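Local coordinates for MutT/NUDIX family protein (Bacillus thuringiensis str. Al Hakam, PDB 3ID9) that probably hydrolyses nucleoside diphosphates linked to another moiety, although its exact substrate is not established, at residues L30-V39 with M69-V77. Numbering follows the deposited sequence.
Sequences LIEDEKVLLV and MREETGLEV
The hairpin whose strands supply L30, L37 and V39 packs against the C-terminal end of helix 61-72 and the chain leaving it, with CA atoms 6.9 Å apart at V39 and E72 and 8.7 Å at L30 and V77. The segments share no hydrogen bond; apolar side chains make the contact, apart from V39 CG2, which also rests 3.7 Å from the backbone oxygen E72 O. L30 CD1 lies 3.7 Å from L75 CD1 and also touches V77 CG1 and the selenomethionine methyl M69 CE. L37 meets L75 tip to tip, CD2 to CD1, while its CG lies 4.0 Å from M69 CE; the bend at chi2 (49°) turns that methyl toward the hairpin, where it touches both leucines. V39 crosses T73 at about a right angle, its CG2 3.6 Å from T73 CG2, and reaches the CB of E72. T73 is fixed in rotation: OG1 donates to M69 O at 2.7 Å, on the opposite face of that carbonyl from T73 N, and accepts from L75 N in an ST turn, which leaves CG2 for the hairpin. The carboxylate of E72 turns elsewhere, its OE1 bonded to G52 N. Strand 48-54, loop and helix 61-72, with the sequence of residues 53-74, identify the Nudix box; its helix end packs on strands 23-32 and 35-40, as in the Nudix alpha/beta/alpha sandwich.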
loop_
_atom_site.group_PDB
_atom_site.type_symbol
_atom_site.label_atom_id
_atom_site.label_comp_id
_atom_site.label_asym_id
_atom_site.label_seq_id
_atom_site.Cartn_x
_atom_site.Cartn_y
_atom_site.Cartn_z
ATOM N N LEU B 30 6.392 0.790 15.187
ATOM C CA LEU B 30 7.543 1.597 15.553
ATOM C C LEU B 30 8.522 0.694 16.283
ATOM O O LEU B 30 8.287 0.292 17.427
ATOM C CB LEU B 30 7.094 2.759 16.447
ATOM C CG LEU B 30 8.040 3.951 16.648
ATOM C CD1 LEU B 30 7.356 4.981 17.541
ATOM C CD2 LEU B 30 9.355 3.498 17.276
ATOM N N ILE B 31 9.617 0.379 15.603
ATOM C CA ILE B 31 10.647 -0.494 16.136
ATOM C C ILE B 31 11.893 0.283 16.533
ATOM O O ILE B 31 12.371 1.140 15.789
ATOM C CB ILE B 31 11.059 -1.549 15.094
ATOM C CG1 ILE B 31 9.841 -2.382 14.699
ATOM C CG2 ILE B 31 12.167 -2.426 15.642
ATOM C CD1 ILE B 31 10.059 -3.212 13.441
ATOM N N GLU B 32 12.404 -0.023 17.719
ATOM C CA GLU B 32 13.614 0.593 18.245
ATOM C C GLU B 32 14.296 -0.468 19.099
ATOM O O GLU B 32 13.663 -1.098 19.949
ATOM C CB GLU B 32 13.284 1.838 19.081
ATOM C CG GLU B 32 12.962 3.078 18.249
ATOM C CD GLU B 32 12.787 4.335 19.088
ATOM O OE1 GLU B 32 13.267 4.354 20.237
ATOM O OE2 GLU B 32 12.185 5.317 18.596
ATOM N N ASP B 33 15.582 -0.683 18.840
ATOM C CA ASP B 33 16.363 -1.680 19.560
ATOM C C ASP B 33 15.687 -3.040 19.519
ATOM O O ASP B 33 15.571 -3.715 20.540
ATOM C CB ASP B 33 16.572 -1.270 21.019
ATOM C CG ASP B 33 17.049 0.160 21.160
ATOM O OD1 ASP B 33 18.004 0.545 20.446
ATOM O OD2 ASP B 33 16.469 0.895 21.995
ATOM N N GLU B 34 15.241 -3.431 18.331
ATOM C CA GLU B 34 14.586 -4.719 18.130
ATOM C C GLU B 34 13.329 -4.924 18.972
ATOM O O GLU B 34 12.941 -6.059 19.248
ATOM C CB GLU B 34 15.573 -5.852 18.407
ATOM C CG GLU B 34 16.794 -5.855 17.502
ATOM C CD GLU B 34 17.845 -6.863 17.954
ATOM O OE1 GLU B 34 18.387 -6.709 19.078
ATOM O OE2 GLU B 34 18.128 -7.812 17.190
ATOM N N LYS B 35 12.695 -3.832 19.381
ATOM C CA LYS B 35 11.470 -3.920 20.171
ATOM C C LYS B 35 10.365 -3.180 19.450
ATOM O O LYS B 35 10.619 -2.190 18.765
ATOM C CB LYS B 35 11.654 -3.287 21.546
ATOM C CG LYS B 35 12.727 -3.923 22.403
ATOM C CD LYS B 35 12.899 -3.115 23.673
ATOM C CE LYS B 35 14.042 -3.624 24.519
ATOM N NZ LYS B 35 14.202 -2.787 25.738
ATOM N N VAL B 36 9.139 -3.655 19.614
ATOM C CA VAL B 36 7.994 -3.027 18.981
ATOM C C VAL B 36 7.132 -2.305 20.003
ATOM O O VAL B 36 6.919 -2.791 21.103
ATOM C CB VAL B 36 7.114 -4.069 18.249
ATOM C CG1 VAL B 36 6.013 -3.369 17.473
ATOM C CG2 VAL B 36 7.959 -4.876 17.299
ATOM N N LEU B 37 6.617 -1.145 19.621
ATOM C CA LEU B 37 5.761 -0.361 20.498
ATOM C C LEU B 37 4.355 -0.954 20.583
ATOM O O LEU B 37 3.654 -1.028 19.581
ATOM C CB LEU B 37 5.678 1.072 19.963
ATOM C CG LEU B 37 4.850 2.228 20.552
ATOM C CD1 LEU B 37 3.717 1.737 21.427
ATOM C CD2 LEU B 37 5.773 3.136 21.330
ATOM N N LEU B 38 3.945 -1.389 21.773
ATOM C CA LEU B 38 2.592 -1.889 21.948
ATOM C C LEU B 38 1.856 -0.909 22.837
ATOM O O LEU B 38 2.443 -0.243 23.677
ATOM C CB LEU B 38 2.547 -3.283 22.573
ATOM C CG LEU B 38 3.176 -4.412 21.752
ATOM C CD1 LEU B 38 2.817 -5.758 22.401
ATOM C CD2 LEU B 38 2.684 -4.344 20.294
ATOM N N VAL B 39 0.555 -0.837 22.623
ATOM C CA VAL B 39 -0.329 0.050 23.333
ATOM C C VAL B 39 -1.382 -0.807 24.027
ATOM O O VAL B 39 -1.656 -1.933 23.603
ATOM C CB VAL B 39 -0.970 1.027 22.307
ATOM C CG1 VAL B 39 -2.348 1.451 22.739
ATOM C CG2 VAL B 39 -0.077 2.242 22.144
HETATM N N MSE B 69 -1.332 7.810 16.431
HETATM C CA MSE B 69 -0.090 7.671 17.160
HETATM C C MSE B 69 0.021 8.613 18.360
HETATM O O MSE B 69 0.481 8.195 19.431
HETATM C CB MSE B 69 1.087 7.865 16.215
HETATM C CG MSE B 69 2.235 6.917 16.483
HETATM SE SE MSE B 69 1.744 5.022 16.671
HETATM C CE MSE B 69 3.304 4.514 17.685
ATOM N N ARG B 70 -0.397 9.871 18.218
ATOM C CA ARG B 70 -0.284 10.744 19.372
ATOM C C ARG B 70 -1.453 10.700 20.349
ATOM O O ARG B 70 -1.350 11.229 21.452
ATOM C CB ARG B 70 0.063 12.186 18.970
ATOM C CG ARG B 70 -0.762 12.864 17.907
ATOM C CD ARG B 70 0.087 14.009 17.325
ATOM N NE ARG B 70 -0.606 14.783 16.298
ATOM C CZ ARG B 70 -0.011 15.648 15.478
ATOM N NH1 ARG B 70 1.298 15.858 15.551
ATOM N NH2 ARG B 70 -0.728 16.300 14.578
ATOM N N GLU B 71 -2.544 10.044 19.971
ATOM C CA GLU B 71 -3.673 9.916 20.879
ATOM C C GLU B 71 -3.437 8.681 21.752
ATOM O O GLU B 71 -3.907 8.612 22.883
ATOM C CB GLU B 71 -4.990 9.735 20.121
ATOM C CG GLU B 71 -5.287 10.807 19.077
ATOM C CD GLU B 71 -6.694 10.689 18.491
ATOM O OE1 GLU B 71 -7.151 9.547 18.252
ATOM O OE2 GLU B 71 -7.336 11.739 18.259
ATOM N N GLU B 72 -2.691 7.714 21.229
ATOM C CA GLU B 72 -2.431 6.484 21.968
ATOM C C GLU B 72 -1.044 6.380 22.594
ATOM O O GLU B 72 -0.848 5.573 23.495
ATOM C CB GLU B 72 -2.677 5.265 21.063
ATOM C CG GLU B 72 -4.104 5.197 20.505
ATOM C CD GLU B 72 -4.347 4.001 19.584
ATOM O OE1 GLU B 72 -3.624 3.851 18.576
ATOM O OE2 GLU B 72 -5.272 3.206 19.865
ATOM N N THR B 73 -0.091 7.191 22.135
ATOM C CA THR B 73 1.274 7.146 22.668
ATOM C C THR B 73 1.873 8.540 22.878
ATOM O O THR B 73 2.967 8.677 23.425
ATOM C CB THR B 73 2.241 6.403 21.716
ATOM O OG1 THR B 73 2.683 7.308 20.692
ATOM C CG2 THR B 73 1.557 5.210 21.061
ATOM N N GLY B 74 1.167 9.571 22.429
ATOM C CA GLY B 74 1.675 10.920 22.574
ATOM C C GLY B 74 2.976 11.210 21.832
ATOM O O GLY B 74 3.548 12.285 21.996
ATOM N N LEU B 75 3.442 10.273 21.006
ATOM C CA LEU B 75 4.690 10.453 20.255
ATOM C C LEU B 75 4.496 11.130 18.899
ATOM O O LEU B 75 3.420 11.068 18.310
ATOM C CB LEU B 75 5.358 9.103 19.993
ATOM C CG LEU B 75 5.835 8.223 21.142
ATOM C CD1 LEU B 75 6.428 6.941 20.566
ATOM C CD2 LEU B 75 6.878 8.974 21.967
ATOM N N GLU B 76 5.552 11.773 18.410
ATOM C CA GLU B 76 5.521 12.407 17.095
ATOM C C GLU B 76 6.250 11.443 16.168
ATOM O O GLU B 76 7.379 11.038 16.440
ATOM C CB GLU B 76 6.239 13.759 17.113
ATOM C CG GLU B 76 5.420 14.877 17.732
ATOM C CD GLU B 76 4.081 15.065 17.032
ATOM O OE1 GLU B 76 4.070 15.273 15.797
ATOM O OE2 GLU B 76 3.036 15.008 17.715
ATOM N N VAL B 77 5.604 11.062 15.075
ATOM C CA VAL B 77 6.221 10.117 14.158
ATOM C C VAL B 77 6.124 10.510 12.699
ATOM O O VAL B 77 5.385 11.420 12.327
ATOM C CB VAL B 77 5.572 8.725 14.300
ATOM C CG1 VAL B 77 5.647 8.256 15.748
ATOM C CG2 VAL B 77 4.117 8.780 13.829
#